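Side-chain contacts in benzoylformate decarboxylase (Mycobacterium smegmatis, PDB 4Q9D), which belongs to the thiamine pyrophosphate-dependent enzyme family, with two cofactor-binding domains flanking a central Rossmann-like domain, and carries a magnesium ion: residues B[288-291]-B[292-295]; B[299-302]-B[303-306]. All blocks are in the same frame, centred on the assembly; numbering follows the deposited sequence.

Interaction 1: residues B[288-291]-B[292-295]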
loop_
_atom_site.group_PDB
_atom_site.type_symbol
_atom_site.label_atom_id
_atom_site.label_comp_id
_atom_site.label_asym_id
_atom_site.label_seq_id
_atom_site.Cartn_x
_atom_site.Cartn_y
_atom_site.Cartn_z
ATOM N N TYR B 288 9.652 4.196 31.153
ATOM C CA TYR B 288 10.436 4.895 30.141
ATOM C C TYR B 288 11.315 5.945 30.798
ATOM O O TYR B 288 12.514 6.041 30.503
ATOM C CB TYR B 288 9.515 5.526 29.089
ATOM C CG TYR B 288 8.850 4.487 28.222
ATOM C CD1 TYR B 288 9.625 3.626 27.444
ATOM C CD2 TYR B 288 7.462 4.349 28.181
ATOM C CE1 TYR B 288 9.049 2.648 26.649
ATOM C CE2 TYR B 288 6.863 3.353 27.364
ATOM C CZ TYR B 288 7.671 2.525 26.601
ATOM O OH TYR B 288 7.132 1.519 25.822
ATOM N N LEU B 289 10.714 6.725 31.697
ATOM C CA LEU B 289 11.428 7.762 32.441
ATOM C C LEU B 289 10.980 7.692 33.868
ATOM O O LEU B 289 9.789 7.804 34.142
ATOM C CB LEU B 289 11.017 9.147 31.975
ATOM C CG LEU B 289 11.841 10.043 31.080
ATOM C CD1 LEU B 289 11.251 11.467 31.150
ATOM C CD2 LEU B 289 13.298 10.001 31.408
ATOM N N PRO B 290 11.925 7.574 34.788
ATOM C CA PRO B 290 11.552 7.593 36.214
ATOM C C PRO B 290 11.091 8.985 36.677
ATOM O O PRO B 290 11.647 10.008 36.243
ATOM C CB PRO B 290 12.857 7.213 36.917
ATOM C CG PRO B 290 13.950 7.683 35.951
ATOM C CD PRO B 290 13.380 7.525 34.568
ATOM N N GLU B 291 10.076 9.011 37.540
ATOM C CA GLU B 291 9.608 10.242 38.174
ATOM C C GLU B 291 10.765 11.054 38.762
ATOM O O GLU B 291 11.697 10.504 39.339
ATOM C CB GLU B 291 8.585 9.920 39.257
ATOM C CG GLU B 291 7.887 11.149 39.824
ATOM C CD GLU B 291 6.961 10.801 40.971
ATOM O OE1 GLU B 291 7.462 10.361 42.031
ATOM O OE2 GLU B 291 5.731 10.959 40.811
ATOM N N GLY B 292 10.737 12.362 38.556
ATOM C CA GLY B 292 11.869 13.176 38.965
ATOM C C GLY B 292 12.891 13.430 37.861
ATOM O O GLY B 292 13.794 14.263 38.017
ATOM N N THR B 293 12.772 12.717 36.740
ATOM C CA THR B 293 13.689 12.967 35.627
ATOM C C THR B 293 12.915 13.495 34.432
ATOM O O THR B 293 12.021 12.813 33.934
ATOM C CB THR B 293 14.438 11.690 35.209
ATOM O OG1 THR B 293 15.159 11.172 36.329
ATOM C CG2 THR B 293 15.419 12.002 34.083
ATOM N N ASP B 294 13.234 14.701 33.978
ATOM C CA ASP B 294 12.613 15.231 32.756
ATOM C C ASP B 294 13.477 14.921 31.533
ATOM O O ASP B 294 14.676 14.632 31.672
ATOM C CB ASP B 294 12.404 16.743 32.846
ATOM C CG ASP B 294 11.336 17.139 33.870
ATOM O OD1 ASP B 294 10.406 16.348 34.141
ATOM O OD2 ASP B 294 11.429 18.265 34.389
ATOM N N LEU B 295 12.878 14.992 30.343
ATOM C CA LEU B 295 13.619 14.741 29.087
ATOM C C LEU B 295 13.318 15.753 27.966
ATOM O O LEU B 295 12.173 16.149 27.760
ATOM C CB LEU B 295 13.393 13.304 28.602
ATOM C CG LEU B 295 14.193 12.776 27.389
ATOM C CD1 LEU B 295 14.338 11.262 27.485
ATOM C CD2 LEU B 295 13.504 13.134 26.061
HETATM O O HOH W 1 14.259 10.159 38.766
#

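Interaction 2: residues B[299-302]-B[303-306]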
loop_
_atom_site.group_PDB
_atom_site.type_symbol
_atom_site.label_atom_id
_atom_site.label_comp_id
_atom_site.label_asym_id
_atom_site.label_seq_id
_atom_site.Cartn_x
_atom_site.Cartn_y
_atom_site.Cartn_z
ATOM N N THR B 299 15.985 16.389 17.300
ATOM C CA THR B 299 16.266 15.469 16.201
ATOM C C THR B 299 15.880 16.108 14.890
ATOM O O THR B 299 14.992 16.983 14.844
ATOM C CB THR B 299 15.477 14.139 16.351
ATOM O OG1 THR B 299 15.692 13.320 15.201
ATOM C CG2 THR B 299 13.969 14.389 16.484
ATOM N N ALA B 300 16.526 15.677 13.815
ATOM C CA ALA B 300 16.174 16.196 12.484
ATOM C C ALA B 300 15.060 15.341 11.885
ATOM O O ALA B 300 14.533 15.654 10.816
ATOM C CB ALA B 300 17.390 16.214 11.565
ATOM N N ASP B 301 14.690 14.262 12.579
ATOM C CA ASP B 301 13.690 13.341 12.038
ATOM C C ASP B 301 12.376 13.348 12.818
ATOM O O ASP B 301 12.260 12.708 13.854
ATOM C CB ASP B 301 14.274 11.924 11.959
ATOM C CG ASP B 301 13.304 10.912 11.324
ATOM O OD1 ASP B 301 12.153 11.284 10.976
ATOM O OD2 ASP B 301 13.698 9.726 11.185
ATOM N N PRO B 302 11.358 14.038 12.279
ATOM C CA PRO B 302 10.066 14.166 12.960
ATOM C C PRO B 302 9.454 12.820 13.354
ATOM O O PRO B 302 8.631 12.778 14.268
ATOM C CB PRO B 302 9.173 14.891 11.924
ATOM C CG PRO B 302 10.137 15.451 10.902
ATOM C CD PRO B 302 11.328 14.570 10.899
ATOM N N HIS B 303 9.829 11.746 12.658
ATOM C CA HIS B 303 9.323 10.444 13.011
ATOM C C HIS B 303 9.862 10.032 14.394
ATOM O O HIS B 303 9.135 9.449 15.221
ATOM C CB HIS B 303 9.697 9.370 11.964
ATOM C CG HIS B 303 9.384 7.985 12.436
ATOM N ND1 HIS B 303 10.356 7.106 12.896
ATOM C CD2 HIS B 303 8.203 7.336 12.596
ATOM C CE1 HIS B 303 9.786 5.985 13.279
ATOM N NE2 HIS B 303 8.475 6.093 13.100
ATOM N N ARG B 304 11.139 10.315 14.627
ATOM C CA ARG B 304 11.786 9.982 15.908
ATOM C C ARG B 304 11.230 10.772 17.099
ATOM O O ARG B 304 11.113 10.231 18.203
ATOM C CB ARG B 304 13.310 10.136 15.831
ATOM C CG ARG B 304 13.977 8.966 15.132
ATOM C CD ARG B 304 13.389 7.688 15.783
ATOM N NE ARG B 304 13.516 6.478 14.984
ATOM C CZ ARG B 304 13.218 5.255 15.427
ATOM N NH1 ARG B 304 12.803 5.048 16.686
ATOM N NH2 ARG B 304 13.375 4.231 14.609
ATOM N N SER B 305 10.874 12.035 16.891
ATOM C CA SER B 305 10.222 12.789 17.970
ATOM C C SER B 305 8.776 12.329 18.117
ATOM O O SER B 305 8.229 12.331 19.216
ATOM C CB SER B 305 10.276 14.305 17.703
ATOM O OG SER B 305 9.981 14.574 16.340
ATOM N N ALA B 306 8.150 11.920 17.007
ATOM C CA ALA B 306 6.741 11.507 17.058
ATOM C C ALA B 306 6.503 10.220 17.830
ATOM O O ALA B 306 5.462 10.078 18.475
ATOM C CB ALA B 306 6.163 11.359 15.652
#

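Interaction 1: residues B[288-291]-B[292-295]
Thr293 OG1 sits by the CG corner of the Pro290 ring, 3.7 Å from CG, and is gripped from several directions. A water donates to it at 2.8 Å and also donates to Glu291 O at 2.6 Å, tying the hydroxyl to the crest of the turn. The hydroxyl further hydrogen-bonds Tyr267 O and, weakly, Val264 O, so this buried polar atom is well satisfied. Its rotation fits these partners: OG1 stands opposite the carbonyl carbon and beside the backbone N (chi1 -58°), which leaves CG2 to face Leu289.

In the backbone of the same residue, Thr293 N donates to Pro290 O over 3.0 Å, closing a type II beta turn whose central residues are Glu291 and Gly292. Gly292 takes the third position with phi 94°, a positive value that a residue without a CB adopts readily. The extended side chain of Glu291 leads outward from the turn.

Leu289 crosses Thr293 at about a right angle. Its CD2 meets Thr293 CG2 at 4.0 Å, while CD1 lies against Thr293 O at 3.2 Å and reaches Leu295 CB at 3.8 Å. One leucine thus bridges the loop and the strand that follows it.

The turn leads into strand 294-299, where Asp294 forms a salt bridge with Arg196 and backbone bonds with Asp268 and Val270. Helix 257-264 packs on Pro290 through Glu261 and Val264, and strand 269-273 runs alongside, its Val270 and Val272 touching Thr293 and Leu295.

Interaction 2: residues B[299-302]-B[303-306]
The side chains of Asp301 and His303 lie side by side and point the same way, carboxylate and imidazole planes 38° apart. His303 N donates to Asp301 OD1 over 2.9 Å, approaching from above the carboxylate plane, and His303 CB follows at 3.3 Å from the same oxygen. Asp301 reaches forward to that N-H with CG turned opposite its own backbone N (chi1 -177°), which leaves the carboxylate beside the first turn of the helix.

Arg304 crosses the same carboxylate obliquely. Its CG lies 4.0 Å from Asp301 OD2, and its guanidinium stands almost perpendicular to the carboxylate plane (88°). The chain bends at chi2, and His303 CE1 sits 4.0 Å above one guanidinium face, offset toward its rim. The guanidinium is directed away from Asp301: NH2 forms a salt bridge with Asp110 of the second subunit.

In the backbone, Asp301 O accepts weak bonds from Arg304 N and Ser305 N, and Pro302 O takes Ala306 N at 2.9 Å. Pro302 O also accepts from Gln151 NE2 of the third subunit, whose OE1 bonds Ser305 OG, so one foreign amide spans both residues. Thr299 leans on the helix from the strand side, CG2 3.9 Å from Ser305 CB; its OG1 accepts from Asp301 N at 3.0 Å in an ST turn and also hydrogen-bonds Glu210.

Asp301 is thus the N-cap of helix 302-307, with Pro302 at the helix's first position. This capped strand-to-helix junction belongs to the parallel alpha/beta sheet of the central, Rossmann-like domain and helps form the contacts between subunits.

Interactions 1 and 2 follow each other along the chain, parted only by residues 296-298, and lie at the two ends of strand 294-299, their centres about 20 Å apart. Residues 288-295 lead the chain into the strand through a beta turn; residues 299-306 take it out into helix 302-307. The two do not touch across space, yet Val109 of the second subunit packs on both Tyr288 of interaction 1 and Arg304 of interaction 2. Interaction 1 sits farther out, its centre about 30 Å from the chain centre against about 18 Å for interaction 2. Both belong to the central domain, whereas the magnesium ion is bound by Asp434, Asn461 and Glu463 of the C-terminal thiamine pyrophosphate-binding region.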